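Local coordinates for protein prolyl endopeptidase (Myxococcus xanthus, PDB 2BKL) that probably cleaves oligopeptides after proline, and less readily after alanine, as a serine endopeptidase of the prolyl oligopeptidase family, at residues 275-278 / 283-286; 278-283 / 325-330; 297-302 / 348-353. All coordinates share one frame; numbering follows the deposited sequence.

Contact 1 of 3, residues 275-278 / 283-286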
loop_
_atom_site.group_PDB
_atom_site.type_symbol
_atom_site.label_atom_id
_atom_site.label_comp_id
_atom_site.label_asym_id
_atom_site.label_seq_id
_atom_site.Cartn_x
_atom_site.Cartn_y
_atom_site.Cartn_z
ATOM N N TYR A 275 17.268 -7.244 5.793
ATOM C CA TYR A 275 18.335 -7.293 4.808
ATOM C C TYR A 275 17.739 -7.470 3.422
ATOM O O TYR A 275 16.973 -8.407 3.199
ATOM C CB TYR A 275 19.292 -8.454 5.063
ATOM C CG TYR A 275 19.856 -8.496 6.433
ATOM C CD1 TYR A 275 19.123 -9.024 7.498
ATOM C CD2 TYR A 275 21.151 -8.047 6.684
ATOM C CE1 TYR A 275 19.671 -9.065 8.795
ATOM C CE2 TYR A 275 21.694 -8.082 7.962
ATOM C CZ TYR A 275 20.942 -8.588 9.021
ATOM O OH TYR A 275 21.469 -8.629 10.297
ATOM N N GLU A 276 18.116 -6.606 2.485
ATOM C CA GLU A 276 17.735 -6.713 1.077
ATOM C C GLU A 276 19.013 -6.758 0.266
ATOM O O GLU A 276 19.929 -5.975 0.507
ATOM C CB GLU A 276 16.915 -5.494 0.681
ATOM C CG GLU A 276 16.439 -5.493 -0.758
ATOM C CD GLU A 276 15.806 -4.179 -1.159
ATOM O OE1 GLU A 276 15.196 -3.501 -0.304
ATOM O OE2 GLU A 276 15.916 -3.807 -2.342
ATOM N N VAL A 277 19.092 -7.668 -0.702
ATOM C CA VAL A 277 20.326 -7.912 -1.428
ATOM C C VAL A 277 20.149 -7.753 -2.936
ATOM O O VAL A 277 19.133 -8.193 -3.518
ATOM C CB VAL A 277 20.864 -9.336 -1.168
ATOM C CG1 VAL A 277 22.251 -9.492 -1.774
ATOM C CG2 VAL A 277 20.850 -9.638 0.281
ATOM N N HIS A 278 21.115 -7.094 -3.565
ATOM C CA HIS A 278 21.218 -7.038 -5.023
ATOM C C HIS A 278 22.607 -7.484 -5.422
ATOM O O HIS A 278 23.573 -7.068 -4.818
ATOM C CB HIS A 278 20.916 -5.619 -5.496
ATOM C CG HIS A 278 19.496 -5.217 -5.238
ATOM N ND1 HIS A 278 18.431 -5.811 -5.886
ATOM C CD2 HIS A 278 18.963 -4.335 -4.360
ATOM C CE1 HIS A 278 17.300 -5.300 -5.423
ATOM N NE2 HIS A 278 17.598 -4.395 -4.506
ATOM N N ARG A 283 29.370 -9.406 -6.949
ATOM C CA ARG A 283 29.381 -8.795 -5.614
ATOM C C ARG A 283 27.940 -8.630 -5.160
ATOM O O ARG A 283 27.060 -8.411 -5.960
ATOM C CB ARG A 283 30.038 -7.416 -5.646
ATOM C CG ARG A 283 31.352 -7.353 -6.366
ATOM C CD ARG A 283 32.416 -8.210 -5.792
ATOM N NE ARG A 283 32.909 -7.699 -4.519
ATOM C CZ ARG A 283 33.904 -8.240 -3.842
ATOM N NH1 ARG A 283 34.496 -9.339 -4.281
ATOM N NH2 ARG A 283 34.290 -7.700 -2.698
ATOM N N PHE A 284 27.692 -8.770 -3.860
ATOM C CA PHE A 284 26.377 -8.574 -3.280
ATOM C C PHE A 284 26.359 -7.228 -2.577
ATOM O O PHE A 284 27.310 -6.868 -1.874
ATOM C CB PHE A 284 26.061 -9.647 -2.218
ATOM C CG PHE A 284 25.962 -11.065 -2.715
ATOM C CD1 PHE A 284 25.926 -11.410 -4.048
ATOM C CD2 PHE A 284 25.842 -12.084 -1.766
ATOM C CE1 PHE A 284 25.793 -12.741 -4.422
ATOM C CE2 PHE A 284 25.739 -13.424 -2.151
ATOM C CZ PHE A 284 25.705 -13.732 -3.472
ATOM N N TYR A 285 25.283 -6.466 -2.797
ATOM C CA TYR A 285 25.049 -5.183 -2.144
ATOM C C TYR A 285 23.881 -5.365 -1.188
ATOM O O TYR A 285 22.787 -5.663 -1.606
ATOM C CB TYR A 285 24.812 -4.062 -3.184
ATOM C CG TYR A 285 26.027 -3.925 -4.073
ATOM C CD1 TYR A 285 26.157 -4.692 -5.223
ATOM C CD2 TYR A 285 27.087 -3.108 -3.710
ATOM C CE1 TYR A 285 27.310 -4.648 -5.993
ATOM C CE2 TYR A 285 28.260 -3.043 -4.491
ATOM C CZ TYR A 285 28.350 -3.815 -5.630
ATOM O OH TYR A 285 29.497 -3.785 -6.371
ATOM N N VAL A 286 24.149 -5.210 0.096
ATOM C CA VAL A 286 23.199 -5.554 1.143
ATOM C C VAL A 286 22.764 -4.283 1.850
ATOM O O VAL A 286 23.581 -3.626 2.499
ATOM C CB VAL A 286 23.811 -6.529 2.174
ATOM C CG1 VAL A 286 22.823 -6.851 3.278
ATOM C CG2 VAL A 286 24.281 -7.794 1.512
#
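Tyr285 and His278 face each other as an antiparallel hydrogen-bonded pair, and two backbone bonds fix their register. His278 N reaches Tyr285 O at 2.9 Å, and Tyr285 N reaches His278 O at 2.7 Å. The next pair, Val277 with Val286, is non-hydrogen-bonded. Here the backbones meet through CA-H...O approaches, of which Val277 CA to Tyr285 O, at 3.3 Å, is the shortest.

The side chains alternate between the two faces. On the face of Val277 and Val286 the two valines lie side by side and point the same way, CG2 to CG2 at 4.1 Å. CG1 of Val277, anti to the backbone N (chi1 -172°), meets Phe284 CB at 3.8 Å, while CG1 of Val286 comes in the ring plane to the edge of Tyr275, 4.0 Å from its CD2. On the other face, CG of Tyr285 lies beside its own backbone N (chi1 -60°), which brings the ring edge alongside the strand partner, CD1 being 3.5 Å from His278 O. His278 is positioned from a second shell: its NE2 donates to Glu276 OE2 at 2.8 Å; the oxygen receives it on its anti lone pair and sits 25° out of the imidazole plane.

These residues form a two-stranded hairpin at one edge of a four-stranded blade of the beta-propeller. Phe284 stands edge-to-face with Tyr240, Phe242 and Trp256, and Val277 touches Leu267 of strand 265-269, so the valine face packs on the preceding four-stranded sheet. The His278 and Tyr285 face meets strand 321-328 of the following one.

Contact 2 of 3, residues 278-283 / 325-330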
loop_
_atom_site.group_PDB
_atom_site.type_symbol
_atom_site.label_atom_id
_atom_site.label_comp_id
_atom_site.label_asym_id
_atom_site.label_seq_id
_atom_site.Cartn_x
_atom_site.Cartn_y
_atom_site.Cartn_z
ATOM N N HIS A 278 21.115 -7.094 -3.565
ATOM C CA HIS A 278 21.218 -7.038 -5.023
ATOM C C HIS A 278 22.607 -7.484 -5.422
ATOM O O HIS A 278 23.573 -7.068 -4.818
ATOM C CB HIS A 278 20.916 -5.619 -5.496
ATOM C CG HIS A 278 19.496 -5.217 -5.238
ATOM N ND1 HIS A 278 18.431 -5.811 -5.886
ATOM C CD2 HIS A 278 18.963 -4.335 -4.360
ATOM C CE1 HIS A 278 17.300 -5.300 -5.423
ATOM N NE2 HIS A 278 17.598 -4.395 -4.506
ATOM N N ALA A 279 22.687 -8.375 -6.402
ATOM C CA ALA A 279 23.962 -8.870 -6.912
ATOM C C ALA A 279 24.282 -8.289 -8.282
ATOM O O ALA A 279 23.431 -8.244 -9.154
ATOM C CB ALA A 279 23.937 -10.356 -7.006
ATOM N N TRP A 280 25.515 -7.861 -8.450
ATOM C CA TRP A 280 25.985 -7.348 -9.734
ATOM C C TRP A 280 27.468 -7.643 -9.830
ATOM O O TRP A 280 28.219 -7.354 -8.929
ATOM C CB TRP A 280 25.700 -5.831 -9.839
ATOM C CG TRP A 280 26.139 -5.241 -11.147
ATOM C CD1 TRP A 280 27.100 -4.311 -11.335
ATOM C CD2 TRP A 280 25.641 -5.578 -12.456
ATOM N NE1 TRP A 280 27.228 -4.025 -12.677
ATOM C CE2 TRP A 280 26.361 -4.808 -13.387
ATOM C CE3 TRP A 280 24.656 -6.451 -12.939
ATOM C CZ2 TRP A 280 26.138 -4.896 -14.758
ATOM C CZ3 TRP A 280 24.445 -6.533 -14.315
ATOM C CH2 TRP A 280 25.161 -5.744 -15.191
ATOM N N LYS A 281 27.888 -8.212 -10.964
ATOM C CA LYS A 281 29.304 -8.550 -11.229
ATOM C C LYS A 281 29.947 -9.284 -10.046
ATOM O O LYS A 281 31.061 -8.979 -9.627
ATOM C CB LYS A 281 30.092 -7.307 -11.692
ATOM C CG LYS A 281 29.590 -6.817 -13.044
ATOM C CD LYS A 281 30.470 -5.778 -13.697
ATOM C CE LYS A 281 29.997 -5.437 -15.116
ATOM N NZ LYS A 281 30.636 -4.162 -15.570
ATOM N N ASP A 282 29.253 -10.318 -9.571
ATOM C CA ASP A 282 29.759 -11.223 -8.510
ATOM C C ASP A 282 30.042 -10.532 -7.181
ATOM O O ASP A 282 30.837 -10.985 -6.366
ATOM C CB ASP A 282 30.998 -11.993 -8.968
ATOM C CG ASP A 282 30.750 -12.807 -10.202
ATOM O OD1 ASP A 282 29.809 -13.624 -10.238
ATOM O OD2 ASP A 282 31.491 -12.701 -11.203
ATOM N N ARG A 283 29.370 -9.406 -6.949
ATOM C CA ARG A 283 29.381 -8.795 -5.614
ATOM C C ARG A 283 27.940 -8.630 -5.160
ATOM O O ARG A 283 27.060 -8.411 -5.960
ATOM C CB ARG A 283 30.038 -7.416 -5.646
ATOM C CG ARG A 283 31.352 -7.353 -6.366
ATOM C CD ARG A 283 32.416 -8.210 -5.792
ATOM N NE ARG A 283 32.909 -7.699 -4.519
ATOM C CZ ARG A 283 33.904 -8.240 -3.842
ATOM N NH1 ARG A 283 34.496 -9.339 -4.281
ATOM N NH2 ARG A 283 34.290 -7.700 -2.698
ATOM N N VAL A 325 17.914 1.030 -2.408
ATOM C CA VAL A 325 19.121 1.068 -3.200
ATOM C C VAL A 325 18.815 0.359 -4.478
ATOM O O VAL A 325 18.317 -0.774 -4.466
ATOM C CB VAL A 325 20.272 0.301 -2.533
ATOM C CG1 VAL A 325 21.477 0.295 -3.443
ATOM C CG2 VAL A 325 20.594 0.896 -1.212
ATOM N N SER A 326 19.160 1.001 -5.585
ATOM C CA SER A 326 19.090 0.358 -6.882
ATOM C C SER A 326 20.425 0.450 -7.588
ATOM O O SER A 326 21.201 1.382 -7.373
ATOM C CB SER A 326 18.003 0.959 -7.747
ATOM O OG SER A 326 18.292 2.300 -8.080
ATOM N N ILE A 327 20.726 -0.546 -8.399
ATOM C CA ILE A 327 21.926 -0.505 -9.196
ATOM C C ILE A 327 21.524 -0.136 -10.608
ATOM O O ILE A 327 20.807 -0.886 -11.287
ATOM C CB ILE A 327 22.635 -1.869 -9.192
ATOM C CG1 ILE A 327 22.891 -2.351 -7.759
ATOM C CG2 ILE A 327 23.918 -1.772 -9.998
ATOM C CD1 ILE A 327 23.510 -3.750 -7.667
ATOM N N VAL A 328 21.944 1.051 -11.024
ATOM C CA VAL A 328 21.621 1.577 -12.342
ATOM C C VAL A 328 22.851 2.163 -12.993
ATOM O O VAL A 328 23.651 2.838 -12.350
ATOM C CB VAL A 328 20.515 2.645 -12.257
ATOM C CG1 VAL A 328 19.179 2.017 -11.950
ATOM C CG2 VAL A 328 20.856 3.791 -11.255
ATOM N N GLY A 329 23.042 1.848 -14.262
ATOM C CA GLY A 329 24.148 2.427 -15.001
ATOM C C GLY A 329 25.497 2.263 -14.337
ATOM O O GLY A 329 26.292 3.209 -14.338
ATOM N N GLY A 330 25.721 1.123 -13.712
ATOM C CA GLY A 330 27.027 0.844 -13.105
ATOM C C GLY A 330 27.303 1.604 -11.826
ATOM O O GLY A 330 28.444 1.666 -11.380
#
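Ile327 carries this contact from its side, against His278 and Trp280, and the isoleucine can be followed outward from its CB, which points at the facing strand. At the first branch, CG2 is anti to the backbone N, and that sets it over one face of the Trp280 indole, 4.3 Å from Trp280 CG. The opposite face of the same ring is covered by the aliphatic chain of Lys281, whose CG stands 3.7 Å above the plane, offset toward the rim. Along the other branch, CG1 lies beside the backbone N (chi1 -54°) and the chain is extended at chi2, ending with CD1 between two methylenes: Trp280 CB at 3.7 Å and His278 CB at 3.9 Å.

The His278 ring also comes obliquely to the backbone, CD2 3.6 Å from Val325 O. No hydrogen bond crosses here, which fits the 8.4 Å between the strand axes, far wider than the spacing of paired strands.

Trp280 is held at the mouth of a type I' turn that is closed by Arg283 N to Trp280 O at 3.1 Å. The two strand segments run in nearly the same direction, 20° apart, as edge strands of consecutive propeller blades packed face to face. Around them, Ile327 also touches Leu332 of strand 331-338 and Tyr285 of strand 283-288, while the loop residue Glu372 meets both Ile327 and Trp280.

Contact 3 of 3, residues 297-302 / 348-353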
loop_
_atom_site.group_PDB
_atom_site.type_symbol
_atom_site.label_atom_id
_atom_site.label_comp_id
_atom_site.label_asym_id
_atom_site.label_seq_id
_atom_site.Cartn_x
_atom_site.Cartn_y
_atom_site.Cartn_z
ATOM N N VAL A 297 24.631 0.357 3.806
ATOM C CA VAL A 297 24.937 -0.604 2.746
ATOM C C VAL A 297 26.291 -1.269 2.926
ATOM O O VAL A 297 27.288 -0.596 3.112
ATOM C CB VAL A 297 24.871 0.009 1.325
ATOM C CG1 VAL A 297 24.996 -1.083 0.268
ATOM C CG2 VAL A 297 23.561 0.795 1.133
ATOM N N PHE A 298 26.301 -2.590 2.810
ATOM C CA PHE A 298 27.501 -3.430 2.814
ATOM C C PHE A 298 27.740 -4.026 1.419
ATOM O O PHE A 298 26.804 -4.278 0.647
ATOM C CB PHE A 298 27.339 -4.606 3.791
ATOM C CG PHE A 298 27.364 -4.227 5.235
ATOM C CD1 PHE A 298 28.571 -4.134 5.911
ATOM C CD2 PHE A 298 26.192 -3.988 5.936
ATOM C CE1 PHE A 298 28.611 -3.814 7.231
ATOM C CE2 PHE A 298 26.236 -3.628 7.258
ATOM C CZ PHE A 298 27.457 -3.555 7.922
ATOM N N GLU A 299 29.010 -4.228 1.085
ATOM C CA GLU A 299 29.427 -5.033 -0.053
ATOM C C GLU A 299 29.873 -6.371 0.500
ATOM O O GLU A 299 30.653 -6.410 1.457
ATOM C CB GLU A 299 30.570 -4.373 -0.826
ATOM C CG GLU A 299 31.034 -5.162 -2.040
ATOM C CD GLU A 299 32.075 -4.440 -2.874
ATOM O OE1 GLU A 299 32.215 -3.198 -2.794
ATOM O OE2 GLU A 299 32.770 -5.130 -3.625
ATOM N N VAL A 300 29.357 -7.448 -0.082
ATOM C CA VAL A 300 29.668 -8.809 0.358
ATOM C C VAL A 300 30.232 -9.594 -0.803
ATOM O O VAL A 300 29.701 -9.538 -1.909
ATOM C CB VAL A 300 28.400 -9.498 0.886
ATOM C CG1 VAL A 300 28.703 -10.961 1.318
ATOM C CG2 VAL A 300 27.799 -8.693 2.026
ATOM N N ASP A 301 31.326 -10.314 -0.546
ATOM C CA ASP A 301 31.955 -11.196 -1.510
ATOM C C ASP A 301 31.306 -12.584 -1.373
ATOM O O ASP A 301 31.353 -13.162 -0.315
ATOM C CB ASP A 301 33.430 -11.261 -1.148
ATOM C CG ASP A 301 34.236 -12.059 -2.125
ATOM O OD1 ASP A 301 33.664 -12.816 -2.943
ATOM O OD2 ASP A 301 35.477 -11.942 -2.144
ATOM N N PRO A 302 30.634 -13.084 -2.401
ATOM C CA PRO A 302 29.975 -14.398 -2.306
ATOM C C PRO A 302 30.962 -15.516 -1.909
ATOM O O PRO A 302 30.524 -16.501 -1.347
ATOM C CB PRO A 302 29.454 -14.633 -3.719
ATOM C CG PRO A 302 29.426 -13.260 -4.368
ATOM C CD PRO A 302 30.449 -12.450 -3.722
ATOM N N THR A 348 29.212 5.616 -6.439
ATOM C CA THR A 348 29.840 4.535 -7.171
ATOM C C THR A 348 29.529 3.226 -6.489
ATOM O O THR A 348 29.020 3.182 -5.363
ATOM C CB THR A 348 31.374 4.690 -7.260
ATOM O OG1 THR A 348 31.936 4.536 -5.957
ATOM C CG2 THR A 348 31.767 6.098 -7.743
ATOM N N LEU A 349 29.875 2.140 -7.155
ATOM C CA LEU A 349 29.719 0.803 -6.577
ATOM C C LEU A 349 30.581 0.587 -5.321
ATOM O O LEU A 349 30.318 -0.320 -4.541
ATOM C CB LEU A 349 30.028 -0.266 -7.627
ATOM C CG LEU A 349 29.078 -0.363 -8.811
ATOM C CD1 LEU A 349 29.616 -1.378 -9.827
ATOM C CD2 LEU A 349 27.668 -0.712 -8.366
ATOM N N LYS A 350 31.604 1.413 -5.127
ATOM C CA LYS A 350 32.418 1.363 -3.926
ATOM C C LYS A 350 31.893 2.277 -2.828
ATOM O O LYS A 350 32.479 2.367 -1.743
ATOM C CB LYS A 350 33.868 1.710 -4.271
ATOM C CG LYS A 350 34.497 0.740 -5.254
ATOM C CD LYS A 350 34.695 -0.636 -4.636
ATOM C CE LYS A 350 35.991 -1.287 -5.121
ATOM N NZ LYS A 350 36.204 -2.574 -4.420
ATOM N N GLY A 351 30.755 2.924 -3.109
ATOM C CA GLY A 351 30.062 3.758 -2.150
ATOM C C GLY A 351 30.448 5.224 -2.086
ATOM O O GLY A 351 29.962 5.955 -1.213
ATOM N N LYS A 352 31.270 5.683 -3.024
ATOM C CA LYS A 352 31.726 7.061 -3.032
ATOM C C LYS A 352 30.686 7.977 -3.650
ATOM O O LYS A 352 30.215 7.684 -4.733
ATOM C CB LYS A 352 33.052 7.172 -3.767
ATOM C CG LYS A 352 34.183 6.364 -3.103
ATOM C CD LYS A 352 34.104 6.288 -1.537
ATOM C CE LYS A 352 35.317 5.584 -0.912
ATOM N NZ LYS A 352 36.187 4.897 -1.926
ATOM N N PRO A 353 30.304 9.059 -2.962
ATOM C CA PRO A 353 29.332 10.008 -3.525
ATOM C C PRO A 353 29.740 10.526 -4.897
ATOM O O PRO A 353 30.906 10.883 -5.109
ATOM C CB PRO A 353 29.248 11.117 -2.484
ATOM C CG PRO A 353 29.657 10.440 -1.196
ATOM C CD PRO A 353 30.701 9.432 -1.595
#
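Glu299 and Lys350 carry opposite charges yet stop short of a salt bridge: Glu299 OE1 and Lys350 NZ are 4.4 Å apart. What touches instead is the lysine shaft, with Lys350 CD 4.0 Å from Glu299 OE1, the two side chains crossing at a slant. The glutamate reaches out extended, CG anti to its backbone N (chi1 -179°), whereas Lys350 starts away from the strand and is bent at chi2 (-68°) and chi3, which folds its amine back toward the carboxylate. The ion pair proper belongs to the other oxygen, OE2, which bonds Arg283 NE; the lysine probably adds a weaker electrostatic attraction at OE1.

Between them the partners join two successive blades of the beta-propeller: Glu299 sits on strand 296-300 and Lys350 in the tight link from strand 341-348 to strand 353-356. That link is a type I turn, Gly351 N to Thr348 O being 2.9 Å. Thr348 OG1 accepts from Lys350 N, which makes an ST turn, and also from Lys352 N, each at 3.2 Å. Beside it, Leu349 rests on Tyr285 of strand 283-288, and Lys350 also touches Lys311 of strand 311-314.

How the contacts relate
Contact 1 lies within one propeller blade, whereas contacts 2 and 3 both bridge that blade to the following one. Contact 1 is buried and contact 2 partly so, while contact 3, nearer the surface, sets a buried glutamate against an exposed lysine. The chemistry changes accordingly: backbone hydrogen bonds in contact 1, apolar methyl and indole packing in contact 2, and opposite charges just beyond salt-bridge range in contact 3, the smallest interface at 80 Å² against 301 and 223 Å². Strand 275-280 serves contacts 1 and 2, which share His278 and Arg283; the 2.7 Å salt bridge from Arg283 NE to Glu299 OE2 ties them to contact 3, on strand 296-300 next to strand 283-288.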